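Local coordinates for protein L-ribulose 3-epimerase (Mesorhizobium loti, PDB 3VYL) that interconverts ketoses by epimerization at the C3 position, acting most efficiently on L-ribulose, in a TIM barrel that holds a manganese ion, at residues Gln90-Thr95 against Ala131-Thr136; Val45-Leu50 against Arg96-Arg101. One frame throughout, in Å; residues are numbered along the deposited sequence.

Contact 1 (Gln90-Thr95 against Ala131-Thr136); sequences QTIALT and AKVAET
Ile92, Val133 and Thr136 join two neighbouring outer helices of the TIM barrel, 78-98 and 120-139, which follow the third and fourth strands, 60-66 and 102-104. The two segments come closest at Ile92 and Thr136, whose CA atoms are 8.0 Å from each other, and one isoleucine spans the gap. Its CG1 branch stands anti to the carbonyl carbon (chi1 -68°) and continues extended (chi2 173°), which carries CD1 to the far helix. There Ile92 CD1 lies 3.8 Å from Val133 CG1, the two side chains meeting at a slant, and 3.7 Å from the carbonyl oxygen Val133 O, a van der Waals contact with a polar atom, not a hydrogen bond. The methyl Val133 presents, CG1, is the branch anti to its backbone N (chi1 -177°). The contact is small, 121 Å² in all, and mostly buried. Leu88 and Asn89 of helix 78-98 extend it by touching Val133 and Thr136, while Ala140 also packs on Ile92. On the same helical segment, Thr91 O accepts from both Thr95 N and Thr95 OG1, which arrive from opposite faces of its plane. Thr136 meets the isoleucine through its methyl branch, with CG2 4.1 Å from Ile92 CD1.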
ATOM      1  N   GLN A  90     -37.053  -4.795 -22.021  1.00 51.04           N
ATOM      2  CA  GLN A  90     -36.799  -3.797 -23.048  1.00 51.75           C
ATOM      3  C   GLN A  90     -35.299  -3.567 -23.217  1.00 49.04           C
ATOM      4  O   GLN A  90     -34.793  -3.519 -24.336  1.00 51.89           O
ATOM      5  CB  GLN A  90     -37.528  -2.500 -22.703  1.00 56.04           C
ATOM      6  CG  GLN A  90     -37.913  -1.660 -23.912  1.00 61.19           C
ATOM      7  CD  GLN A  90     -38.814  -0.489 -23.548  1.00 64.59           C
ATOM      8  OE1 GLN A  90     -39.487  -0.502 -22.510  1.00 66.79           O
ATOM      9  NE2 GLN A  90     -38.833   0.532 -24.403  1.00 64.35           N
ATOM     10  N   THR A  91     -34.592  -3.455 -22.096  1.00 47.59           N
ATOM     11  CA  THR A  91     -33.138  -3.258 -22.086  1.00 45.36           C
ATOM     12  C   THR A  91     -32.391  -4.398 -22.785  1.00 42.00           C
ATOM     13  O   THR A  91     -31.384  -4.172 -23.465  1.00 36.26           O
ATOM     14  CB  THR A  91     -32.609  -3.096 -20.641  1.00 46.15           C
ATOM     15  OG1 THR A  91     -33.409  -2.131 -19.945  1.00 48.47           O
ATOM     16  CG2 THR A  91     -31.145  -2.635 -20.634  1.00 45.19           C
ATOM     17  N   ILE A  92     -32.893  -5.618 -22.601  1.00 42.13           N
ATOM     18  CA  ILE A  92     -32.339  -6.792 -23.268  1.00 41.41           C
ATOM     19  C   ILE A  92     -32.446  -6.640 -24.791  1.00 43.72           C
ATOM     20  O   ILE A  92     -31.427  -6.673 -25.499  1.00 45.14           O
ATOM     21  CB  ILE A  92     -33.016  -8.083 -22.785  1.00 39.33           C
ATOM     22  CG1 ILE A  92     -32.646  -8.346 -21.322  1.00 37.90           C
ATOM     23  CG2 ILE A  92     -32.614  -9.253 -23.668  1.00 40.03           C
ATOM     24  CD1 ILE A  92     -33.377  -9.507 -20.685  1.00 38.35           C
ATOM     25  N   ALA A  93     -33.671  -6.435 -25.280  1.00 43.49           N
ATOM     26  CA  ALA A  93     -33.920  -6.230 -26.706  1.00 43.85           C
ATOM     27  C   ALA A  93     -33.097  -5.073 -27.275  1.00 45.34           C
ATOM     28  O   ALA A  93     -32.621  -5.141 -28.416  1.00 47.06           O
ATOM     29  CB  ALA A  93     -35.404  -6.025 -26.971  1.00 43.54           C
ATOM     30  N   LEU A  94     -32.913  -4.018 -26.485  1.00 44.77           N
ATOM     31  CA  LEU A  94     -32.002  -2.948 -26.892  1.00 45.85           C
ATOM     32  C   LEU A  94     -30.563  -3.461 -27.102  1.00 45.74           C
ATOM     33  O   LEU A  94     -29.968  -3.224 -28.152  1.00 47.29           O
ATOM     34  CB  LEU A  94     -32.039  -1.782 -25.900  1.00 45.28           C
ATOM     35  CG  LEU A  94     -31.123  -0.595 -26.220  1.00 46.20           C
ATOM     36  CD1 LEU A  94     -31.650   0.210 -27.399  1.00 48.37           C
ATOM     37  CD2 LEU A  94     -30.961   0.306 -25.008  1.00 48.88           C
ATOM     38  N   THR A  95     -30.024  -4.171 -26.109  1.00 46.80           N
ATOM     39  CA  THR A  95     -28.657  -4.715 -26.165  1.00 49.04           C
ATOM     40  C   THR A  95     -28.500  -5.618 -27.390  1.00 50.17           C
ATOM     41  O   THR A  95     -27.604  -5.414 -28.219  1.00 48.51           O
ATOM     42  CB  THR A  95     -28.309  -5.514 -24.880  1.00 49.84           C
ATOM     43  OG1 THR A  95     -28.495  -4.682 -23.727  1.00 49.19           O
ATOM     44  CG2 THR A  95     -26.869  -6.031 -24.910  1.00 47.23           C
ATOM     45  N   ALA A 131     -34.146 -14.863 -12.112  1.00 43.20           N
ATOM     46  CA  ALA A 131     -34.099 -16.224 -12.653  1.00 44.22           C
ATOM     47  C   ALA A 131     -34.863 -16.332 -13.985  1.00 45.32           C
ATOM     48  O   ALA A 131     -34.407 -17.010 -14.911  1.00 47.62           O
ATOM     49  CB  ALA A 131     -34.649 -17.222 -11.639  1.00 43.22           C
ATOM     50  N   LYS A 132     -36.007 -15.654 -14.078  1.00 43.82           N
ATOM     51  CA  LYS A 132     -36.828 -15.693 -15.291  1.00 45.12           C
ATOM     52  C   LYS A 132     -36.303 -14.781 -16.395  1.00 45.42           C
ATOM     53  O   LYS A 132     -36.257 -15.169 -17.568  1.00 45.94           O
ATOM     54  CB  LYS A 132     -38.281 -15.345 -14.977  1.00 45.24           C
ATOM     55  CG  LYS A 132     -39.015 -16.420 -14.193  1.00 46.51           C
ATOM     56  CD  LYS A 132     -40.496 -16.441 -14.545  1.00 48.47           C
ATOM     57  CE  LYS A 132     -41.264 -15.275 -13.937  1.00 50.63           C
ATOM     58  NZ  LYS A 132     -41.278 -15.329 -12.446  1.00 56.03           N
ATOM     59  N   VAL A 133     -35.909 -13.571 -16.016  1.00 44.58           N
ATOM     60  CA  VAL A 133     -35.458 -12.578 -16.977  1.00 43.32           C
ATOM     61  C   VAL A 133     -34.142 -13.018 -17.619  1.00 46.07           C
ATOM     62  O   VAL A 133     -33.812 -12.603 -18.742  1.00 48.12           O
ATOM     63  CB  VAL A 133     -35.322 -11.199 -16.306  1.00 44.40           C
ATOM     64  CG1 VAL A 133     -34.932 -10.134 -17.318  1.00 43.90           C
ATOM     65  CG2 VAL A 133     -36.625 -10.823 -15.615  1.00 43.41           C
ATOM     66  N   ALA A 134     -33.406 -13.875 -16.907  1.00 46.08           N
ATOM     67  CA  ALA A 134     -32.166 -14.470 -17.418  1.00 45.79           C
ATOM     68  C   ALA A 134     -32.419 -15.402 -18.599  1.00 46.02           C
ATOM     69  O   ALA A 134     -31.629 -15.439 -19.552  1.00 45.15           O
ATOM     70  CB  ALA A 134     -31.435 -15.205 -16.306  1.00 46.65           C
ATOM     71  N   GLU A 135     -33.521 -16.149 -18.537  1.00 46.36           N
ATOM     72  CA  GLU A 135     -33.932 -16.987 -19.669  1.00 46.92           C
ATOM     73  C   GLU A 135     -34.219 -16.140 -20.904  1.00 45.70           C
ATOM     74  O   GLU A 135     -33.756 -16.470 -22.004  1.00 44.95           O
ATOM     75  CB  GLU A 135     -35.134 -17.876 -19.321  1.00 47.85           C
ATOM     76  CG  GLU A 135     -34.883 -18.908 -18.221  1.00 49.70           C
ATOM     77  CD  GLU A 135     -33.564 -19.661 -18.383  1.00 55.02           C
ATOM     78  OE1 GLU A 135     -33.257 -20.137 -19.508  1.00 56.57           O
ATOM     79  OE2 GLU A 135     -32.830 -19.778 -17.374  1.00 55.03           O
ATOM     80  N   THR A 136     -34.958 -15.042 -20.715  1.00 43.79           N
ATOM     81  CA  THR A 136     -35.239 -14.101 -21.800  1.00 42.37           C
ATOM     82  C   THR A 136     -33.924 -13.604 -22.374  1.00 45.08           C
ATOM     83  O   THR A 136     -33.755 -13.529 -23.596  1.00 48.55           O
ATOM     84  CB  THR A 136     -36.049 -12.882 -21.317  1.00 40.92           C
ATOM     85  OG1 THR A 136     -37.345 -13.301 -20.875  1.00 38.21           O
ATOM     86  CG2 THR A 136     -36.203 -11.849 -22.431  1.00 38.67           C
TER

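Contact 2 (Val45-Leu50 against Arg96-Arg101); sequences VDIGRL and RDLGGR
Asp97 OD2, on the residue whose CB packs against Ile47, is gripped by two nitrogens of Arg96, with NE and NH2 each 2.8 Å from it. Both arrive on the same face of the carboxylate, well above its plane, with NE 48° out of it. Arg96 NH2 also reaches the other oxygen, Asp97 OD1, at 3.0 Å on its syn side, but tilted 35° out of the plane. Seen from the arginine, the grip is side-on: the carboxylate lies at the edge of the guanidinium, close to its plane. This salt bridge stays within one segment, between neighbours in sequence, and is formed by exposed residues at the end of helix 78-98.

The contact with helix 47-57 is apolar. Ile47 uses its CG2 branch, anti to the backbone N, which sits 3.9 Å from Asp97 CB and 3.8 Å from Leu98 CD1. The side chains of Ile47 and Leu98 cross at about a right angle, and Leu98 CD1 also lies beside the carbonyl oxygen Ile47 O. Leu98 CD1 is in addition 3.6 Å from Leu50 CD1, so Leu98 bridges Ile47 and Leu50, one helical turn apart. Ala51 and Ile54 of the same helix, 47-57, also touch Leu98, while Leu24 of helix 17-30 packs on Leu50.

Both segments lie at helix ends. Asp46 occupies the N-cap position of helix 47-57. Gly99 closes helix 78-98 with a positive phi of 84°, a conformation glycine tolerates readily, because a side chain there would collide with the carbonyl oxygen of Leu98. The chain then runs to strand 102-104, giving a Schellman-motif helix end on the alpha-to-beta return of a TIM barrel.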
ATOM      1  N   VAL A  45     -34.105   7.012 -30.879  1.00 59.22           N
ATOM      2  CA  VAL A  45     -32.807   6.675 -31.467  1.00 53.74           C
ATOM      3  C   VAL A  45     -32.950   5.713 -32.646  1.00 54.12           C
ATOM      4  O   VAL A  45     -33.709   4.743 -32.585  1.00 52.99           O
ATOM      5  CB  VAL A  45     -31.868   6.060 -30.398  1.00 49.66           C
ATOM      6  CG1 VAL A  45     -30.552   5.595 -31.009  1.00 47.16           C
ATOM      7  CG2 VAL A  45     -31.616   7.057 -29.283  1.00 46.05           C
ATOM      8  N   ASP A  46     -32.218   5.990 -33.720  1.00 57.75           N
ATOM      9  CA  ASP A  46     -32.110   5.056 -34.839  1.00 61.00           C
ATOM     10  C   ASP A  46     -31.146   3.923 -34.446  1.00 61.66           C
ATOM     11  O   ASP A  46     -29.935   4.000 -34.683  1.00 62.53           O
ATOM     12  CB  ASP A  46     -31.635   5.790 -36.100  1.00 62.81           C
ATOM     13  CG  ASP A  46     -31.974   5.045 -37.390  1.00 64.90           C
ATOM     14  OD1 ASP A  46     -32.212   3.813 -37.358  1.00 63.94           O
ATOM     15  OD2 ASP A  46     -31.989   5.711 -38.453  1.00 66.03           O
ATOM     16  N   ILE A  47     -31.709   2.877 -33.843  1.00 58.32           N
ATOM     17  CA  ILE A  47     -30.942   1.782 -33.242  1.00 59.04           C
ATOM     18  C   ILE A  47     -30.025   1.023 -34.218  1.00 62.25           C
ATOM     19  O   ILE A  47     -28.844   0.798 -33.925  1.00 64.96           O
ATOM     20  CB  ILE A  47     -31.888   0.804 -32.505  1.00 56.86           C
ATOM     21  CG1 ILE A  47     -32.452   1.472 -31.249  1.00 56.15           C
ATOM     22  CG2 ILE A  47     -31.182  -0.505 -32.158  1.00 56.98           C
ATOM     23  CD1 ILE A  47     -33.569   0.687 -30.600  1.00 58.35           C
ATOM     24  N   GLY A  48     -30.571   0.624 -35.365  1.00 59.88           N
ATOM     25  CA  GLY A  48     -29.825  -0.154 -36.349  1.00 57.47           C
ATOM     26  C   GLY A  48     -28.711   0.664 -36.962  1.00 58.09           C
ATOM     27  O   GLY A  48     -27.638   0.140 -37.267  1.00 58.17           O
ATOM     28  N   ARG A  49     -28.978   1.954 -37.145  1.00 57.61           N
ATOM     29  CA  ARG A  49     -27.973   2.895 -37.612  1.00 60.59           C
ATOM     30  C   ARG A  49     -26.834   2.945 -36.594  1.00 62.84           C
ATOM     31  O   ARG A  49     -25.658   2.846 -36.960  1.00 64.45           O
ATOM     32  CB  ARG A  49     -28.601   4.283 -37.813  1.00 61.68           C
ATOM     33  CG  ARG A  49     -27.632   5.454 -37.725  1.00 66.38           C
ATOM     34  CD  ARG A  49     -26.912   5.706 -39.041  1.00 72.91           C
ATOM     35  NE  ARG A  49     -27.699   6.559 -39.933  1.00 77.92           N
ATOM     36  CZ  ARG A  49     -27.603   7.887 -39.986  1.00 79.43           C
ATOM     37  NH1 ARG A  49     -28.361   8.575 -40.830  1.00 79.13           N
ATOM     38  NH2 ARG A  49     -26.747   8.531 -39.203  1.00 79.28           N
ATOM     39  N   LEU A  50     -27.202   3.085 -35.317  1.00 61.76           N
ATOM     40  CA  LEU A  50     -26.252   3.127 -34.213  1.00 58.36           C
ATOM     41  C   LEU A  50     -25.400   1.856 -34.204  1.00 59.02           C
ATOM     42  O   LEU A  50     -24.164   1.934 -34.225  1.00 57.66           O
ATOM     43  CB  LEU A  50     -26.998   3.264 -32.882  1.00 56.75           C
ATOM     44  CG  LEU A  50     -26.499   4.171 -31.746  1.00 54.39           C
ATOM     45  CD1 LEU A  50     -26.903   3.530 -30.430  1.00 53.34           C
ATOM     46  CD2 LEU A  50     -25.004   4.459 -31.763  1.00 50.76           C
ATOM     47  N   ARG A  96     -29.400  -6.600 -27.485  1.00 50.97           N
ATOM     48  CA  ARG A  96     -29.458  -7.541 -28.601  1.00 51.47           C
ATOM     49  C   ARG A  96     -29.434  -6.834 -29.956  1.00 49.93           C
ATOM     50  O   ARG A  96     -28.608  -7.163 -30.804  1.00 49.04           O
ATOM     51  CB  ARG A  96     -30.698  -8.431 -28.472  1.00 52.31           C
ATOM     52  CG  ARG A  96     -30.863  -9.473 -29.567  1.00 54.42           C
ATOM     53  CD  ARG A  96     -32.333  -9.824 -29.742  1.00 55.46           C
ATOM     54  NE  ARG A  96     -33.096  -8.647 -30.159  1.00 54.55           N
ATOM     55  CZ  ARG A  96     -34.354  -8.395 -29.812  1.00 55.02           C
ATOM     56  NH1 ARG A  96     -35.029  -9.240 -29.033  1.00 54.50           N
ATOM     57  NH2 ARG A  96     -34.936  -7.283 -30.245  1.00 54.58           N
ATOM     58  N   ASP A  97     -30.312  -5.850 -30.143  1.00 49.89           N
ATOM     59  CA  ASP A  97     -30.426  -5.167 -31.433  1.00 50.62           C
ATOM     60  C   ASP A  97     -29.227  -4.285 -31.728  1.00 50.66           C
ATOM     61  O   ASP A  97     -28.943  -3.968 -32.887  1.00 52.24           O
ATOM     62  CB  ASP A  97     -31.724  -4.363 -31.522  1.00 52.82           C
ATOM     63  CG  ASP A  97     -32.956  -5.250 -31.661  1.00 55.73           C
ATOM     64  OD1 ASP A  97     -34.084  -4.724 -31.551  1.00 58.31           O
ATOM     65  OD2 ASP A  97     -32.805  -6.474 -31.878  1.00 56.76           O
ATOM     66  N   LEU A  98     -28.504  -3.909 -30.683  1.00 50.83           N
ATOM     67  CA  LEU A  98     -27.334  -3.064 -30.855  1.00 51.34           C
ATOM     68  C   LEU A  98     -26.083  -3.912 -31.143  1.00 51.13           C
ATOM     69  O   LEU A  98     -25.044  -3.396 -31.574  1.00 50.08           O
ATOM     70  CB  LEU A  98     -27.164  -2.176 -29.624  1.00 52.54           C
ATOM     71  CG  LEU A  98     -26.820  -0.690 -29.773  1.00 52.97           C
ATOM     72  CD1 LEU A  98     -27.597  -0.015 -30.891  1.00 52.96           C
ATOM     73  CD2 LEU A  98     -27.084   0.006 -28.445  1.00 53.60           C
ATOM     74  N   GLY A  99     -26.207  -5.222 -30.938  1.00 48.56           N
ATOM     75  CA  GLY A  99     -25.104  -6.138 -31.181  1.00 49.58           C
ATOM     76  C   GLY A  99     -24.186  -6.176 -29.979  1.00 50.63           C
ATOM     77  O   GLY A  99     -22.975  -6.012 -30.105  1.00 49.85           O
ATOM     78  N   GLY A 100     -24.784  -6.375 -28.810  1.00 50.28           N
ATOM     79  CA  GLY A 100     -24.061  -6.441 -27.553  1.00 47.33           C
ATOM     80  C   GLY A 100     -24.368  -7.746 -26.854  1.00 48.72           C
ATOM     81  O   GLY A 100     -25.385  -8.389 -27.130  1.00 49.03           O
ATOM     82  N   ARG A 101     -23.492  -8.126 -25.930  1.00 48.65           N
ATOM     83  CA  ARG A 101     -23.587  -9.414 -25.242  1.00 46.61           C
ATOM     84  C   ARG A 101     -23.922  -9.282 -23.750  1.00 42.47           C
ATOM     85  O   ARG A 101     -24.359 -10.250 -23.118  1.00 42.71           O
ATOM     86  CB  ARG A 101     -22.299 -10.233 -25.473  1.00 50.93           C
ATOM     87  CG  ARG A 101     -21.074  -9.379 -25.799  1.00 55.68           C
ATOM     88  CD  ARG A 101     -20.051 -10.095 -26.681  1.00 58.15           C
ATOM     89  NE  ARG A 101     -18.998 -10.864 -25.982  1.00 61.95           N
ATOM     90  CZ  ARG A 101     -18.560 -10.680 -24.729  1.00 60.25           C
ATOM     91  NH1 ARG A 101     -19.060  -9.726 -23.952  1.00 58.90           N
ATOM     92  NH2 ARG A 101     -17.598 -11.463 -24.246  1.00 58.00           N
TER

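How the contacts relate
Helix 78-98 is common to both contacts: contact 1 uses residues 90-95 to meet helix 120-139, and contact 2 uses Asp97 and Leu98 of its last turn to meet helix 47-57. Three successive outer helices of the barrel are thereby joined, with the contact centres about 15 Å apart. The two contacts also touch directly. Leu94 CD1 packs 3.8 Å from Ile47 CD1, and Thr95 O lies 3.0 Å from Gly100 N, a probable hydrogen bond that would tie the helix to its exit loop. Both contacts pack outer helices against one another and lie away from the manganese site of Glu147, Asp180, His206 and Glu241.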